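Local coordinates for protein cyclodipeptide synthetase (Mycobacterium tuberculosis, PDB 2X9Q) that probably makes cyclo(L-tyrosyl-L-tyrosyl) from two molecules of tyrosyl-tRNA(Tyr), without using ATP, as a step towards mycocyclosin, at residues E57-E62 with I75-G80; W105-T108 with R112-F115; Q71-I76 with M262-G267; I85-G90 with Q97-L102. All blocks are in the same frame, centred on the assembly; numbering follows the deposited sequence.

Contact 4 and contact 2 belong to the buried interior: both press helix 96-109 onto strands of the central sheet, strand 82-87 in contact 4 and strand 112-117 in contact 2, and both work through apolar side chains, packed on each other and on helix backbone. Contacts 1 and 3 lie nearer the surface and share helix 71-79, whose second half meets the outermost strand 59-61 in contact 1 and whose first half meets the loop after helix 260-263 in contact 3. There the chemistry turns polar, with a glutamine amide oxygen as acceptor in each, facing an imidazole in contact 1 and a guanidinium in contact 3. Contacts 1 and 2 meet where Gln61 reaches Trp105.

Contact 1: E57-E62 with I75-G80; sequences EATAQE and IIHTEG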
# COMPACT_ATOMS: atom_id res chain seq x y z
N GLU A 57 -1.02 19.87 -3.98
CA GLU A 57 -0.99 19.49 -5.39
C GLU A 57 0.32 18.71 -5.55
O GLU A 57 1.14 18.67 -4.61
CB GLU A 57 -0.99 20.73 -6.28
CG GLU A 57 -2.20 21.66 -6.09
CD GLU A 57 -1.87 23.12 -6.47
OE1 GLU A 57 -0.89 23.72 -5.91
OE2 GLU A 57 -2.58 23.67 -7.35
N ALA A 58 0.50 18.16 -6.75
CA ALA A 58 1.59 17.29 -7.10
C ALA A 58 2.89 18.09 -7.28
O ALA A 58 2.88 19.18 -7.85
CB ALA A 58 1.23 16.53 -8.36
N THR A 59 4.00 17.55 -6.77
CA THR A 59 5.31 18.08 -7.08
C THR A 59 6.05 17.07 -8.03
O THR A 59 6.00 15.84 -7.82
CB THR A 59 6.06 18.58 -5.78
OG1 THR A 59 7.46 18.75 -6.06
CG2 THR A 59 6.01 17.63 -4.68
N ALA A 60 6.62 17.59 -9.13
CA ALA A 60 7.43 16.79 -10.09
C ALA A 60 8.83 16.44 -9.56
O ALA A 60 9.58 17.34 -9.17
CB ALA A 60 7.51 17.49 -11.43
N GLN A 61 9.15 15.13 -9.49
CA GLN A 61 10.43 14.65 -8.96
C GLN A 61 10.87 13.43 -9.79
O GLN A 61 10.15 12.41 -9.86
CB GLN A 61 10.30 14.18 -7.47
CG GLN A 61 9.76 15.17 -6.50
CD GLN A 61 9.97 14.74 -5.06
OE1 GLN A 61 9.63 13.61 -4.64
NE2 GLN A 61 10.45 15.65 -4.27
N GLU A 62 12.06 13.50 -10.41
CA GLU A 62 12.67 12.37 -11.14
C GLU A 62 11.66 11.57 -11.94
O GLU A 62 11.59 10.33 -11.78
CB GLU A 62 13.37 11.42 -10.16
CG GLU A 62 14.57 12.03 -9.45
CD GLU A 62 14.13 13.08 -8.42
OE1 GLU A 62 13.16 12.81 -7.67
OE2 GLU A 62 14.74 14.16 -8.37
N ILE A 75 4.46 17.28 4.75
CA ILE A 75 5.56 17.43 5.69
C ILE A 75 6.37 16.14 5.77
O ILE A 75 7.63 16.15 5.78
CB ILE A 75 5.04 17.87 7.11
CG1 ILE A 75 4.55 19.35 7.02
CG2 ILE A 75 6.18 17.73 8.11
CD1 ILE A 75 3.91 19.75 8.20
N ILE A 76 5.67 14.99 5.87
CA ILE A 76 6.41 13.71 5.94
C ILE A 76 7.26 13.40 4.67
O ILE A 76 8.39 12.88 4.75
CB ILE A 76 5.36 12.60 6.26
CG1 ILE A 76 4.94 12.77 7.75
CG2 ILE A 76 5.96 11.25 6.00
CD1 ILE A 76 3.54 11.99 8.16
N HIS A 77 6.69 13.71 3.51
CA HIS A 77 7.39 13.58 2.26
C HIS A 77 8.68 14.40 2.33
O HIS A 77 9.74 13.88 1.99
CB HIS A 77 6.53 14.15 1.12
CG HIS A 77 7.19 14.13 -0.24
ND1 HIS A 77 6.88 15.06 -1.20
CD2 HIS A 77 8.21 13.37 -0.75
CE1 HIS A 77 7.60 14.82 -2.29
NE2 HIS A 77 8.46 13.84 -2.03
N THR A 78 8.56 15.67 2.73
CA THR A 78 9.75 16.55 2.91
C THR A 78 10.75 16.06 3.96
O THR A 78 11.94 16.28 3.81
CB THR A 78 9.25 18.02 3.29
OG1 THR A 78 8.39 18.43 2.25
CG2 THR A 78 10.43 18.98 3.32
N GLU A 79 10.31 15.42 5.05
CA GLU A 79 11.26 14.85 5.96
C GLU A 79 12.20 13.82 5.24
O GLU A 79 13.34 13.61 5.66
CB GLU A 79 10.57 14.10 7.09
CG GLU A 79 9.60 14.93 7.91
CD GLU A 79 10.30 15.70 9.04
OE1 GLU A 79 9.83 15.65 10.17
OE2 GLU A 79 11.38 16.27 8.80
N GLY A 80 11.69 13.07 4.25
CA GLY A 80 12.59 12.15 3.52
C GLY A 80 13.17 11.04 4.37
O GLY A 80 14.33 10.59 4.13
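Thr59 opens the contact with its methyl group: CG2 stands 4.0 Å from CE1 of His77, near the plane of the imidazole and at its edge. The hydroxyl OG1 lies anti to the backbone N (chi1 164°), which turns the methyl branch to the ring. A beta-branched residue suits this place twice over, since it favours the extended backbone of strand 59-61 and offers a small apolar group to a ring carbon. Its backbone pairs with Val66 of the neighbouring strand 64-68.

Two residues on, along the same face of the strand, Gln61 sends out an extended side chain that approaches the edge of the His77 ring from the opposite direction. His77 NE2 donates to Gln61 OE1 over 2.9 Å, with a bent N-H...O angle of 138°. The oxygen lies in the imidazole plane, though off the line of the N-H. The donor stands above the plane of the amide and off its lone pairs; amide and ring planes are 71° apart. The same OE1 also accepts a hydrogen bond from Trp105 NE1 of helix 96-109, so two ring N-H groups hold one amide oxygen. Glu62, where the chain leaves the strand, turns to that helix and bonds Asn109.

Glutamine fits because its long, neutral arm carries a strong acceptor to two donors that come from different helices. The chemistry implies a hydrogen on NE2 of the buried His77, and a double grip that fixes which way round the amide lies, tying the edge strand to helices 71-79 and 96-109.

Contact 2: W105-T108 with R112-F115; sequences WGLT and RVDF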
# COMPACT_ATOMS: atom_id res chain seq x y z
N TRP A 105 13.76 7.19 -8.00
CA TRP A 105 12.98 8.28 -7.38
C TRP A 105 13.08 8.10 -5.89
O TRP A 105 13.39 9.06 -5.20
CB TRP A 105 11.50 8.25 -7.77
CG TRP A 105 10.63 9.11 -6.88
CD1 TRP A 105 10.55 10.48 -6.91
CD2 TRP A 105 9.76 8.68 -5.83
NE1 TRP A 105 9.70 10.91 -5.92
CE2 TRP A 105 9.21 9.82 -5.24
CE3 TRP A 105 9.38 7.40 -5.32
CZ2 TRP A 105 8.28 9.76 -4.19
CZ3 TRP A 105 8.49 7.35 -4.23
CH2 TRP A 105 7.96 8.51 -3.69
N GLY A 106 12.89 6.87 -5.39
CA GLY A 106 12.93 6.61 -3.94
C GLY A 106 14.28 6.92 -3.28
O GLY A 106 14.34 7.53 -2.17
N LEU A 107 15.37 6.48 -3.92
CA LEU A 107 16.65 6.70 -3.31
C LEU A 107 17.06 8.16 -3.40
O LEU A 107 17.83 8.61 -2.56
CB LEU A 107 17.71 5.83 -3.98
CG LEU A 107 17.66 4.34 -3.63
CD1 LEU A 107 18.62 3.53 -4.46
CD2 LEU A 107 17.82 4.05 -2.17
N THR A 108 16.59 8.88 -4.39
CA THR A 108 16.84 10.32 -4.46
C THR A 108 16.13 11.06 -3.30
O THR A 108 16.66 12.08 -2.82
CB THR A 108 16.45 10.89 -5.81
OG1 THR A 108 17.18 10.14 -6.79
CG2 THR A 108 16.74 12.47 -5.93
N ARG A 112 15.67 5.78 3.28
CA ARG A 112 15.52 4.34 3.16
C ARG A 112 14.21 4.07 2.38
O ARG A 112 13.27 4.87 2.48
CB ARG A 112 15.47 3.83 4.60
CG ARG A 112 15.76 2.40 4.76
CD ARG A 112 15.25 1.81 6.15
NE ARG A 112 14.67 0.48 5.89
CZ ARG A 112 14.18 -0.36 6.79
NH1 ARG A 112 14.15 -0.04 8.10
NH2 ARG A 112 13.73 -1.55 6.37
N VAL A 113 14.17 3.00 1.56
CA VAL A 113 13.01 2.72 0.70
C VAL A 113 12.71 1.25 0.77
O VAL A 113 13.65 0.41 0.60
CB VAL A 113 13.24 3.08 -0.76
CG1 VAL A 113 12.01 2.63 -1.66
CG2 VAL A 113 13.53 4.56 -0.94
N ASP A 114 11.46 0.88 1.03
CA ASP A 114 11.08 -0.59 1.07
C ASP A 114 9.99 -0.83 0.01
O ASP A 114 8.93 -0.14 0.04
CB ASP A 114 10.55 -1.02 2.42
CG ASP A 114 11.65 -1.25 3.43
OD1 ASP A 114 12.19 -2.38 3.47
OD2 ASP A 114 12.04 -0.33 4.13
N PHE A 115 10.28 -1.68 -0.98
CA PHE A 115 9.28 -2.11 -1.92
C PHE A 115 8.61 -3.22 -1.13
O PHE A 115 9.33 -4.02 -0.52
CB PHE A 115 9.92 -2.82 -3.13
CG PHE A 115 10.42 -1.93 -4.19
CD1 PHE A 115 9.52 -1.29 -5.01
CD2 PHE A 115 11.80 -1.73 -4.36
CE1 PHE A 115 9.95 -0.48 -6.07
CE2 PHE A 115 12.25 -0.89 -5.40
CZ PHE A 115 11.32 -0.29 -6.26
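Val113 lays its CG2 methyl over the peptide group that follows Gly106, 3.3 Å from Gly106 O and 3.4 Å from Gly106 C, a close fit for a methyl against a carbonyl. The torsion (chi1 175°) puts CG1 anti to the backbone N and swings CG2 to the nitrogen side, where the helix lies. Glycine suits the helix here because it has no side chain to stand between the two backbones: the CA atoms of Gly106 and Val113 come within 6.1 Å. The same methyl continues toward the next residue, standing 4.0 Å from Leu107 N. Leu107 adds a looser apolar touch, CD2 to Val113 CG2 at 4.5 Å.

These residues join the second half of a beta-alpha-beta crossover, in which strand 82-87 leads through helix 96-109 into the parallel strand 112-117. The short turn after the helix brings its last residues straight back over the start of the new strand, and compact, beta-branched valine serves both the extended backbone and the narrow gap. Leu107 and Val113 also share Leu165 of strand 165-169 as a neighbour.

Residues on the strand's other face carry charge. Arg112, whose CB points away from the helix, reaches along the strand to Asp114, with NH2 3.1 Å from OD2 in a salt bridge. Buried Asp114 is further held by Arg168 through OD1 and by His82 through OD2, partners that would probably favour its ionised form.

Contact 3: Q71-I76 with M262-G267; sequences QQCQII and MLYARG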
# COMPACT_ATOMS: atom_id res chain seq x y z
N GLN A 71 -1.92 17.89 3.94
CA GLN A 71 -0.77 18.80 4.20
C GLN A 71 0.21 18.18 5.17
O GLN A 71 1.41 18.52 5.17
CB GLN A 71 -1.26 20.05 4.89
CG GLN A 71 -2.28 20.81 4.14
CD GLN A 71 -2.54 22.16 4.89
OE1 GLN A 71 -1.72 23.09 4.76
NE2 GLN A 71 -3.59 22.22 5.70
N GLN A 72 -0.27 17.32 6.07
CA GLN A 72 0.69 16.71 6.98
C GLN A 72 1.53 15.59 6.28
O GLN A 72 2.71 15.41 6.58
CB GLN A 72 -0.06 16.12 8.17
CG GLN A 72 -0.65 17.32 9.04
CD GLN A 72 -1.44 16.89 10.25
OE1 GLN A 72 -2.13 17.71 10.83
NE2 GLN A 72 -1.30 15.63 10.70
N CYS A 73 0.91 14.91 5.30
CA CYS A 73 1.64 13.94 4.47
C CYS A 73 2.73 14.70 3.72
O CYS A 73 3.73 14.14 3.40
CB CYS A 73 0.71 13.32 3.38
SG CYS A 73 -0.67 12.30 4.18
N GLN A 74 2.46 15.94 3.33
CA GLN A 74 3.51 16.65 2.61
C GLN A 74 4.70 16.97 3.46
O GLN A 74 5.83 17.02 2.94
CB GLN A 74 2.95 17.90 1.99
CG GLN A 74 4.00 18.73 1.21
CD GLN A 74 3.48 20.04 0.87
OE1 GLN A 74 3.82 21.03 1.55
NE2 GLN A 74 2.59 20.12 -0.18
N ILE A 75 4.46 17.28 4.75
CA ILE A 75 5.56 17.43 5.69
C ILE A 75 6.37 16.14 5.77
O ILE A 75 7.63 16.15 5.78
CB ILE A 75 5.04 17.87 7.11
CG1 ILE A 75 4.55 19.35 7.02
CG2 ILE A 75 6.18 17.73 8.11
CD1 ILE A 75 3.91 19.75 8.20
N ILE A 76 5.67 14.99 5.87
CA ILE A 76 6.41 13.71 5.94
C ILE A 76 7.26 13.40 4.67
O ILE A 76 8.39 12.88 4.75
CB ILE A 76 5.36 12.60 6.26
CG1 ILE A 76 4.94 12.77 7.75
CG2 ILE A 76 5.96 11.25 6.00
CD1 ILE A 76 3.54 11.99 8.16
N MSE A 262 -10.60 7.83 5.39
CA MSE A 262 -10.77 7.63 6.83
C MSE A 262 -9.42 7.76 7.61
O MSE A 262 -9.33 8.49 8.63
CB MSE A 262 -11.31 6.21 7.11
CG MSE A 262 -11.47 5.94 8.57
SE MSE A 262 -12.20 4.16 8.88
CE MSE A 262 -14.03 4.51 8.15
N LEU A 263 -8.39 7.01 7.15
CA LEU A 263 -7.14 6.87 7.94
C LEU A 263 -6.39 8.19 8.09
O LEU A 263 -5.71 8.41 9.12
CB LEU A 263 -6.20 5.89 7.24
CG LEU A 263 -6.72 4.48 6.95
CD1 LEU A 263 -5.51 3.55 6.69
CD2 LEU A 263 -7.59 4.01 8.08
N TYR A 264 -6.50 9.05 7.08
CA TYR A 264 -5.79 10.38 7.11
C TYR A 264 -6.74 11.58 7.38
O TYR A 264 -6.41 12.73 7.02
CB TYR A 264 -4.94 10.62 5.78
CG TYR A 264 -4.02 9.43 5.54
CD1 TYR A 264 -2.85 9.25 6.31
CD2 TYR A 264 -4.33 8.42 4.59
CE1 TYR A 264 -2.06 8.10 6.18
CE2 TYR A 264 -3.53 7.31 4.45
CZ TYR A 264 -2.42 7.14 5.26
OH TYR A 264 -1.59 6.07 5.07
N ALA A 265 -7.87 11.33 8.02
CA ALA A 265 -8.89 12.36 8.15
C ALA A 265 -8.67 13.11 9.45
O ALA A 265 -8.22 12.50 10.46
CB ALA A 265 -10.30 11.66 8.23
N ARG A 266 -9.23 14.33 9.52
CA ARG A 266 -9.50 15.01 10.81
C ARG A 266 -10.50 14.21 11.61
O ARG A 266 -10.99 13.17 11.14
CB ARG A 266 -10.07 16.41 10.50
CG ARG A 266 -9.01 17.34 9.80
CD ARG A 266 -7.66 17.24 10.56
NE ARG A 266 -6.64 18.25 10.14
CZ ARG A 266 -5.34 18.18 10.43
NH1 ARG A 266 -4.86 17.22 11.26
NH2 ARG A 266 -4.50 19.11 9.93
N GLY A 267 -10.77 14.62 12.84
CA GLY A 267 -11.70 13.91 13.66
C GLY A 267 -11.01 12.81 14.44
O GLY A 267 -9.82 12.92 14.79
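Gln72 and Arg266 reach for each other from opposite directions across the gap between helix 71-79 and the loop after helix 260-263. Gln72 leaves its helix with CG beside the backbone N and is then fully extended (chi2 179°), a reach that carries the amide out to the guanidinium. Arg266 is bent at its CB-CG bond (chi2 -47°) and then straightens, which redirects an arm whose CB does not face the helix. Its guanidinium grips end-on: NH1 lies 2.8 Å and NH2 2.9 Å from Gln72 OE1, both bonds bent. The oxygen sits at the edge of the guanidinium, near its plane, as a forked acceptor between the two nitrogens. Both donors, however, come from one face of the amide, well above its carbonyl plane and off the lone pairs. Glutamine and arginine suit this exposed surface, where long polar chains can meet, although both also touch crystal neighbours, which may influence their shape.

Deeper in, Cys73 points its thiol to Tyr264, the first residue beyond the helix. SG is 4.3 Å from CD1 and 4.9 Å from the ring centroid, 33° off the ring normal, so the approach is oblique. Small, polarisable sulfur fits a buried place beside a ring, while Leu263 CB lies over one face of that ring and Phe237 O takes a weak hydrogen bond from the phenol. This is a cysteine sulfur-aromatic contact; the Tyr264 side chain is about 10 Å from those of Tyr253 and Glu233, which probably belong to the substrate pocket.

Contact 4: I85-G90 with Q97-L102; sequences IGVSPG and QRLRDL
Ile85 reaches from its strand to helix 96-109, where Leu102 receives it. From CB the side chain divides. CG2, the shorter branch, comes 4.0 Å from Leu102 CD1 and also packs on Phe115 CE1 of the adjacent strand, 3.6 Å away. The longer branch runs through CG1, a spacer, and is extended (chi2 -173°), which drives its tip onto the helix backbone. There CD1 stands 3.6 Å from Leu102 O and 4.2 Å from Leu102 CB. Val113 CG1 flanks Ile85 CD1 at 3.7 Å. Isoleucine is apt because its two unequal arms can meet a side chain and a backbone at once, while beta-branching suits the strand.

Two residues further along the strand, on the same face, Val87 turns CG2 to Leu99 CD2 at 3.9 Å, the two side chains crossing at a slant. Leu99 and Leu102 lie three residues apart and so share one face of the helix, their branched ends bridging the gap to the sheet. Phe94 packs against Val87 and both leucines.

This is the first half of a beta-alpha-beta crossover in the Rossmann-like fold shared with class I aminoacyl-tRNA synthetases. Directly after Val87 comes Ser88, the probable nucleophile, whose OG is hydrogen-bonded to Tyr253 OH. No hydrogen bond joins the two segments: the chemistry is that of a buried, mainly apolar interface in which one methyl also rests on a backbone carbonyl, held by close packing rather than by directed bonds.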
# COMPACT_ATOMS: atom_id res chain seq x y z
N ILE A 85 6.98 1.62 -1.18
CA ILE A 85 6.49 1.55 -2.55
C ILE A 85 5.77 0.20 -2.64
O ILE A 85 6.44 -0.84 -2.73
CB ILE A 85 7.68 1.63 -3.50
CG1 ILE A 85 8.36 3.03 -3.26
CG2 ILE A 85 7.24 1.68 -4.99
CD1 ILE A 85 9.50 3.33 -4.27
N GLY A 86 4.45 0.20 -2.54
CA GLY A 86 3.70 -1.05 -2.55
C GLY A 86 3.62 -1.53 -4.00
O GLY A 86 3.60 -0.69 -4.94
N VAL A 87 3.68 -2.85 -4.20
CA VAL A 87 3.66 -3.36 -5.59
C VAL A 87 2.62 -4.50 -5.63
O VAL A 87 2.60 -5.29 -4.73
CB VAL A 87 5.08 -3.87 -6.05
CG1 VAL A 87 5.01 -4.31 -7.52
CG2 VAL A 87 6.15 -2.76 -5.92
N SER A 88 1.70 -4.48 -6.59
CA SER A 88 0.63 -5.48 -6.75
C SER A 88 1.03 -6.50 -7.82
O SER A 88 1.47 -6.12 -8.88
CB SER A 88 -0.64 -4.82 -7.29
OG SER A 88 -0.93 -3.73 -6.45
N PRO A 89 0.83 -7.77 -7.56
CA PRO A 89 1.23 -8.81 -8.53
C PRO A 89 0.20 -8.78 -9.67
O PRO A 89 -0.90 -8.27 -9.47
CB PRO A 89 1.16 -10.08 -7.66
CG PRO A 89 0.04 -9.82 -6.73
CD PRO A 89 0.27 -8.35 -6.32
N GLY A 90 0.55 -9.22 -10.88
CA GLY A 90 -0.48 -9.25 -11.95
C GLY A 90 -0.92 -7.89 -12.51
O GLY A 90 -1.94 -7.77 -13.15
N GLN A 97 10.99 -1.39 -16.16
CA GLN A 97 11.45 0.02 -16.25
C GLN A 97 10.74 0.89 -15.15
O GLN A 97 11.40 1.74 -14.54
CB GLN A 97 11.12 0.62 -17.65
CG GLN A 97 11.67 2.10 -17.89
CD GLN A 97 13.19 2.17 -17.60
OE1 GLN A 97 13.66 2.84 -16.64
NE2 GLN A 97 13.96 1.39 -18.37
N ARG A 98 9.43 0.70 -14.94
CA ARG A 98 8.70 1.52 -13.96
C ARG A 98 9.28 1.25 -12.57
O ARG A 98 9.42 2.17 -11.80
CB ARG A 98 7.21 1.21 -13.92
CG ARG A 98 6.37 2.16 -12.93
CD ARG A 98 6.08 3.37 -13.71
NE ARG A 98 5.05 2.90 -14.63
CZ ARG A 98 4.78 3.45 -15.80
NH1 ARG A 98 5.45 4.54 -16.22
NH2 ARG A 98 3.81 2.90 -16.53
N LEU A 99 9.60 -0.02 -12.25
CA LEU A 99 10.17 -0.35 -10.93
C LEU A 99 11.54 0.31 -10.77
O LEU A 99 11.90 0.79 -9.69
CB LEU A 99 10.27 -1.86 -10.73
CG LEU A 99 8.89 -2.55 -10.52
CD1 LEU A 99 9.10 -4.08 -10.70
CD2 LEU A 99 8.35 -2.20 -9.08
N ARG A 100 12.35 0.24 -11.83
CA ARG A 100 13.64 0.95 -11.75
C ARG A 100 13.45 2.46 -11.55
O ARG A 100 14.17 3.05 -10.81
CB ARG A 100 14.44 0.74 -13.04
CG ARG A 100 15.90 1.15 -12.91
CD ARG A 100 16.64 0.76 -14.24
NE ARG A 100 17.82 1.60 -14.32
CZ ARG A 100 18.96 1.31 -13.71
NH1 ARG A 100 19.10 0.17 -13.01
NH2 ARG A 100 19.97 2.16 -13.81
N ASP A 101 12.54 3.06 -12.27
CA ASP A 101 12.33 4.50 -12.16
C ASP A 101 11.88 4.84 -10.72
O ASP A 101 12.41 5.78 -10.05
CB ASP A 101 11.30 4.91 -13.21
CG ASP A 101 11.89 4.92 -14.63
OD1 ASP A 101 13.13 4.78 -14.74
OD2 ASP A 101 11.10 5.06 -15.59
N LEU A 102 11.01 3.99 -10.17
CA LEU A 102 10.53 4.17 -8.80
C LEU A 102 11.64 4.06 -7.78
O LEU A 102 11.69 4.79 -6.75
CB LEU A 102 9.40 3.13 -8.45
CG LEU A 102 8.01 3.53 -8.99
CD1 LEU A 102 6.97 2.30 -8.98
CD2 LEU A 102 7.41 4.70 -8.17